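Eukaryotic Translation Initiation 4E (Schistosoma mansoni, PDB 3HXI) probably takes part in translation initiation by binding the 7-methylguanosine cap of mRNA, and is held here with a cap analogue and a 4E-BP peptide. Local coordinates at residues A[100-103]-A[104-107]; A[152-155]-A[156-160]; A[167-170]-A[171-174]. All blocks are in the same frame, centred on the assembly; numbering follows the deposited sequence.

In the fold
Interactions 1 and 2 lie on neighbouring helices, 96-108 and 145-159, with centres 10 Å apart, and they touch: Leu106 CD1 packs 3.7 Å from Arg154 CG. Interaction 3 stands apart, its centre 22 Å from that of interaction 1. It joins strand 166-169 to the short helix 170-175. Interaction 1 is wholly buried and mostly apolar, a leucine packed on the face of a tryptophan, with acidic groups turned to the bound peptide. Interaction 2 is partly buried, and its exposed side is made of charged arginine and glutamate chains. Interaction 3 is also partly buried. Its chemistry is that of a helix start, near the bound cap analogue.

Interaction 1: residues A[100-103]-A[104-107]; sequences WDEL and LMLL
Trp100 and Leu104, one turn apart on helix 96-108, make the main apolar contact. The end of Leu104 lies over one face of the indole. Its CD2 is 3.7 Å from the centroid of the six-membered ring of Trp100 and 9° off the ring normal, a CH-pi contact. The other methyl serves the five-membered part of the indole: Leu104 CD1 is 3.5 Å from Trp100 NE1. A chi1 of -167° turns the Trp100 ring away from its own backbone N and toward the carbonyl side, where Leu104 follows. The indole N-H has its polar partner in Tyr18 OH. A looser apolar contact runs between Leu103 CD1 and Leu107 CD1, at 4.2 Å. Leu103, Leu104 and Leu107 all pack on Ala124 of strand 121-127.

The acidic side chains do other work. Glu102 OE2 touches the methyl end of Met105, with CE at 3.2 Å. The bend in Met105 at chi3 (-65°) folds that methyl over to the carboxylate. The charge of Glu102 is met by a basic side chain of the bound peptide, and Met105 packs on an apolar one. Asp101 forms salt bridges with Arg54 and with a basic side chain of the peptide.

Backbone bonds tie the two turns together. Leu104 N gives to Trp100 O at 2.9 Å. Met105 N reaches Asp101 O at 3.0 Å, and Leu106 and Leu107 continue the same spacing.

The contact is typical of an amphipathic helix on the dorsal side of the eIF4E fold. One side of helix 96-108 is seated on the curved antiparallel sheet. Another carries Asp101, Glu102 and Met105, which help form the 4E-BP site.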
# COMPACT_ATOMS: atom_id res chain seq x y z
N TRP A 100 5.55 2.74 6.57
CA TRP A 100 5.37 1.48 5.81
C TRP A 100 4.93 0.35 6.71
O TRP A 100 3.97 -0.34 6.39
CB TRP A 100 6.66 1.11 5.11
CG TRP A 100 6.56 0.04 4.06
CD1 TRP A 100 7.34 -1.08 3.98
CD2 TRP A 100 5.67 -0.01 2.92
NE1 TRP A 100 6.99 -1.83 2.86
CE2 TRP A 100 5.97 -1.20 2.21
CE3 TRP A 100 4.65 0.82 2.45
CZ2 TRP A 100 5.27 -1.58 1.03
CZ3 TRP A 100 3.95 0.44 1.27
CH2 TRP A 100 4.28 -0.75 0.59
N ASP A 101 5.61 0.16 7.84
CA ASP A 101 5.21 -0.90 8.77
C ASP A 101 3.78 -0.74 9.31
O ASP A 101 3.05 -1.70 9.38
CB ASP A 101 6.18 -1.01 9.95
CG ASP A 101 7.55 -1.53 9.55
OD1 ASP A 101 7.73 -2.01 8.40
OD2 ASP A 101 8.47 -1.45 10.42
N GLU A 102 3.39 0.48 9.69
CA GLU A 102 2.03 0.72 10.19
C GLU A 102 1.01 0.47 9.09
O GLU A 102 -0.08 -0.09 9.33
CB GLU A 102 1.87 2.16 10.70
CG GLU A 102 2.67 2.47 11.97
CD GLU A 102 2.32 1.53 13.12
OE1 GLU A 102 1.13 1.27 13.39
OE2 GLU A 102 3.27 1.08 13.79
N LEU A 103 1.34 0.92 7.89
CA LEU A 103 0.44 0.76 6.75
C LEU A 103 0.21 -0.73 6.47
O LEU A 103 -0.95 -1.17 6.34
CB LEU A 103 0.94 1.50 5.51
CG LEU A 103 -0.08 1.60 4.35
CD1 LEU A 103 -1.33 2.36 4.79
CD2 LEU A 103 0.54 2.22 3.11
N LEU A 104 1.29 -1.49 6.39
CA LEU A 104 1.18 -2.91 6.07
C LEU A 104 0.50 -3.69 7.19
O LEU A 104 -0.28 -4.59 6.92
CB LEU A 104 2.57 -3.49 5.74
CG LEU A 104 3.33 -2.88 4.56
CD1 LEU A 104 4.46 -3.82 4.19
CD2 LEU A 104 2.44 -2.56 3.32
N MET A 105 0.75 -3.32 8.44
CA MET A 105 0.04 -3.92 9.56
C MET A 105 -1.48 -3.71 9.44
O MET A 105 -2.26 -4.64 9.61
CB MET A 105 0.57 -3.42 10.90
CG MET A 105 1.87 -4.11 11.34
SD MET A 105 2.26 -3.75 13.08
CE MET A 105 2.57 -1.99 13.03
N LEU A 106 -1.88 -2.48 9.11
CA LEU A 106 -3.29 -2.15 8.94
C LEU A 106 -3.89 -3.03 7.83
O LEU A 106 -4.98 -3.58 8.00
CB LEU A 106 -3.44 -0.66 8.64
CG LEU A 106 -4.81 -0.14 8.15
CD1 LEU A 106 -5.95 -0.46 9.12
CD2 LEU A 106 -4.72 1.36 7.85
N LEU A 107 -3.17 -3.19 6.73
CA LEU A 107 -3.67 -3.98 5.60
C LEU A 107 -3.70 -5.48 5.88
O LEU A 107 -4.75 -6.10 5.72
CB LEU A 107 -2.89 -3.71 4.31
CG LEU A 107 -3.46 -2.61 3.40
CD1 LEU A 107 -3.42 -1.25 4.08
CD2 LEU A 107 -2.71 -2.56 2.06

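Interaction 2: residues A[152-155]-A[156-160]; sequences GRRI and KERLE
Arg154 projects outward from helix 145-159, and Glu157 and Arg158, one turn on, lean back to meet it. Its CG stands opposite the backbone N (chi1 176°), and the chain then bends at chi2 and chi3. The bends bring NE to the carboxylate of Glu157. Arg154 NE donates to Glu157 OE1 at 3.2 Å, in a salt bridge. The guanidinium and carboxylate planes are 18° apart, and the oxygen is at the edge of the guanidinium, slightly tilted from its plane. Glu157 is extended beyond CG, which carries its carboxylate back along the helix.

Arg158 takes a different shape. It bends at chi2 and then lies alongside Arg154, pointing the same way. Its guanidinium sits with one face against the aliphatic part of its neighbour, so that Arg154 CD is 3.4 Å above the centre of the Arg158 guanidinium plane. The two guanidinium planes are only 7° apart, with Arg154 NH1 3.6 Å from Arg158 NH2. Arg154 NH2 makes a salt bridge with Asp113 OD1 and NH1 bonds to the backbone O of Asp111, while Arg158 NH2 makes a salt bridge with the carboxylate of that same Asp111.

The buried side is apolar. Ile155 CG2 meets Leu159 CD2 at 4.0 Å, side by side. Ile155 packs on Trp86 and Ile88 of strand 84-89. Leu159 also packs on Leu99 of helix 96-108. On Lys156, CG lies 3.3 Å from Gly152 O, the acceptor of its own backbone N-H.

At the C-terminal end Glu160 takes positive phi, with two bonds back into the last turn, the signature of a Schellman motif.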
# COMPACT_ATOMS: atom_id res chain seq x y z
N GLY A 152 -9.69 6.11 4.10
CA GLY A 152 -8.76 7.23 4.15
C GLY A 152 -8.59 7.73 5.58
O GLY A 152 -7.47 7.99 6.01
N ARG A 153 -9.71 7.82 6.31
CA ARG A 153 -9.68 8.28 7.69
C ARG A 153 -8.86 7.34 8.58
O ARG A 153 -8.03 7.80 9.37
CB ARG A 153 -11.10 8.50 8.24
CG ARG A 153 -11.73 9.78 7.70
CD ARG A 153 -13.08 10.11 8.32
NE ARG A 153 -14.19 9.58 7.54
CZ ARG A 153 -14.88 8.48 7.84
NH1 ARG A 153 -15.86 8.09 7.04
NH2 ARG A 153 -14.60 7.77 8.93
N ARG A 154 -9.07 6.04 8.42
CA ARG A 154 -8.33 5.01 9.18
C ARG A 154 -6.83 5.02 8.86
O ARG A 154 -6.01 4.82 9.77
CB ARG A 154 -8.96 3.62 8.94
CG ARG A 154 -8.25 2.41 9.58
CD ARG A 154 -8.15 2.47 11.11
NE ARG A 154 -9.39 2.89 11.77
CZ ARG A 154 -10.36 2.06 12.17
NH1 ARG A 154 -10.25 0.75 12.00
NH2 ARG A 154 -11.45 2.55 12.77
N ILE A 155 -6.47 5.21 7.59
CA ILE A 155 -5.05 5.32 7.18
C ILE A 155 -4.39 6.49 7.94
O ILE A 155 -3.27 6.34 8.47
CB ILE A 155 -4.91 5.53 5.66
CG1 ILE A 155 -5.30 4.27 4.88
CG2 ILE A 155 -3.46 5.91 5.25
CD1 ILE A 155 -5.32 4.47 3.34
N LYS A 156 -5.07 7.64 7.97
CA LYS A 156 -4.50 8.83 8.61
C LYS A 156 -4.29 8.59 10.09
O LYS A 156 -3.27 8.99 10.66
CB LYS A 156 -5.37 10.07 8.42
CG LYS A 156 -5.55 10.49 6.99
CD LYS A 156 -5.92 11.97 6.87
CE LYS A 156 -4.70 12.87 6.97
NZ LYS A 156 -5.12 14.28 7.19
N GLU A 157 -5.25 7.91 10.71
CA GLU A 157 -5.16 7.59 12.13
C GLU A 157 -3.96 6.70 12.39
O GLU A 157 -3.11 7.03 13.21
CB GLU A 157 -6.43 6.92 12.62
CG GLU A 157 -7.61 7.88 12.73
CD GLU A 157 -8.95 7.17 12.89
OE1 GLU A 157 -8.99 5.92 12.81
OE2 GLU A 157 -9.97 7.88 13.07
N ARG A 158 -3.86 5.60 11.64
CA ARG A 158 -2.84 4.61 11.92
C ARG A 158 -1.45 5.12 11.59
O ARG A 158 -0.48 4.78 12.27
CB ARG A 158 -3.13 3.29 11.19
CG ARG A 158 -4.34 2.53 11.71
CD ARG A 158 -4.12 1.90 13.10
NE ARG A 158 -5.31 1.13 13.47
CZ ARG A 158 -6.43 1.64 14.00
NH1 ARG A 158 -6.55 2.94 14.27
NH2 ARG A 158 -7.45 0.84 14.26
N LEU A 159 -1.35 5.95 10.55
CA LEU A 159 -0.07 6.52 10.14
C LEU A 159 0.27 7.83 10.83
O LEU A 159 1.36 8.37 10.64
CB LEU A 159 0.02 6.62 8.63
CG LEU A 159 0.41 5.34 7.87
CD1 LEU A 159 -0.49 4.13 8.19
CD2 LEU A 159 0.41 5.62 6.38
N GLU A 160 -0.67 8.32 11.65
CA GLU A 160 -0.51 9.56 12.43
C GLU A 160 -0.17 10.71 11.48
O GLU A 160 0.76 11.50 11.72
CB GLU A 160 0.54 9.39 13.54
CG GLU A 160 0.29 8.15 14.44
CD GLU A 160 1.22 8.07 15.65
OE1 GLU A 160 2.16 8.88 15.77
OE2 GLU A 160 0.99 7.18 16.50

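Interaction 3: residues A[167-170]-A[171-174]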
# COMPACT_ATOMS: atom_id res chain seq x y z
N PHE A 167 -7.32 11.26 -2.84
CA PHE A 167 -7.81 10.06 -3.55
C PHE A 167 -7.88 10.31 -5.06
O PHE A 167 -8.66 11.15 -5.53
CB PHE A 167 -9.17 9.57 -3.03
CG PHE A 167 -9.60 8.27 -3.65
CD1 PHE A 167 -9.07 7.07 -3.18
CD2 PHE A 167 -10.48 8.24 -4.71
CE1 PHE A 167 -9.41 5.85 -3.77
CE2 PHE A 167 -10.84 7.02 -5.29
CZ PHE A 167 -10.28 5.82 -4.82
N GLN A 168 -7.07 9.56 -5.80
CA GLN A 168 -6.86 9.78 -7.23
C GLN A 168 -7.27 8.53 -7.98
O GLN A 168 -6.63 7.48 -7.85
CB GLN A 168 -5.38 10.10 -7.52
CG GLN A 168 -4.87 11.22 -6.69
CD GLN A 168 -3.38 11.44 -6.83
OE1 GLN A 168 -2.63 10.54 -7.24
NE2 GLN A 168 -2.95 12.66 -6.49
N PRO A 169 -8.35 8.64 -8.78
CA PRO A 169 -8.76 7.54 -9.61
C PRO A 169 -7.66 7.19 -10.59
O PRO A 169 -6.84 8.06 -10.94
CB PRO A 169 -9.98 8.11 -10.36
CG PRO A 169 -10.49 9.20 -9.48
CD PRO A 169 -9.22 9.81 -8.95
N VAL A 170 -7.63 5.93 -11.01
CA VAL A 170 -6.67 5.44 -12.00
C VAL A 170 -6.62 6.32 -13.26
O VAL A 170 -5.55 6.63 -13.77
CB VAL A 170 -6.94 3.94 -12.36
CG1 VAL A 170 -6.07 3.50 -13.52
CG2 VAL A 170 -6.65 3.05 -11.15
N SER A 171 -7.77 6.76 -13.75
CA SER A 171 -7.80 7.64 -14.93
C SER A 171 -6.89 8.87 -14.75
O SER A 171 -6.08 9.21 -15.64
CB SER A 171 -9.24 8.03 -15.28
OG SER A 171 -9.89 8.64 -14.19
N ASP A 172 -6.97 9.49 -13.57
CA ASP A 172 -6.12 10.64 -13.24
C ASP A 172 -4.65 10.26 -13.09
O ASP A 172 -3.77 11.05 -13.44
CB ASP A 172 -6.61 11.34 -11.96
CG ASP A 172 -8.00 11.94 -12.12
OD1 ASP A 172 -8.47 12.15 -13.26
OD2 ASP A 172 -8.65 12.20 -11.09
N GLN A 173 -4.38 9.06 -12.55
CA GLN A 173 -3.01 8.55 -12.44
C GLN A 173 -2.39 8.34 -13.82
O GLN A 173 -1.26 8.73 -14.07
CB GLN A 173 -2.98 7.24 -11.65
CG GLN A 173 -3.36 7.35 -10.17
CD GLN A 173 -3.36 6.00 -9.47
OE1 GLN A 173 -2.41 5.25 -9.56
NE2 GLN A 173 -4.44 5.69 -8.78
N ARG A 174 -3.16 7.73 -14.72
CA ARG A 174 -2.70 7.48 -16.09
C ARG A 174 -2.26 8.75 -16.80
O ARG A 174 -1.24 8.77 -17.50
CB ARG A 174 -3.81 6.82 -16.92
CG ARG A 174 -4.22 5.44 -16.44
CD ARG A 174 -5.20 4.80 -17.42
NE ARG A 174 -5.17 3.35 -17.36
CZ ARG A 174 -4.17 2.60 -17.81
NH1 ARG A 174 -3.10 3.17 -18.35
NH2 ARG A 174 -4.23 1.28 -17.71
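Gln173 turns its side-chain amide back to the end of the preceding strand. Its NE2 donates to Gln168 O at 3.0 Å, with an N-H...O angle of 157°. The acceptor lies in the amide plane of Gln173, while the donor is tilted from the carbonyl plane of Gln168. The Gln173 chain is extended beyond CG, with CG beside the backbone N (chi1 -67°), and this carries the amide across to the strand. The same residue is gripped through its backbone, since Gln173 N bonds to Pro169 O at 3.1 Å. One turn of helix and one side chain therefore fasten Gln173 to two successive carbonyls.

The next bond is shorter and straighter: Arg174 N meets Val170 O at 2.8 Å and 168°. The side chains of the same pair cross, with Val170 CG1 3.9 Å from Arg174 NE. Pro169 and Asp172 lie alongside each other, and Asp172 OD2 comes to 3.3 Å from Pro169 CD.

Pro169 holds the N-cap position of helix 170-175. The contact is thus a strand-to-helix junction, at which strand 166-169 of the antiparallel eIF4E sheet passes straight into a short helix. The side chain of Arg174 is about 5 Å from the bound cap analogue.

A second shell fixes these groups. Trp75 NE1 bonds to Gln173 OE1, so both ends of that amide are occupied. Arg174 NH2 makes a salt bridge with Glu76 OE2. In sequence Trp75 and Glu76 match the Trp-Glu pair that recognises methylated guanine in other eIF4E proteins, consistent with a place at the cap pocket. Gln168 is anchored at its far end by Arg85 NH1 on OE1 and Thr184 O on NE2.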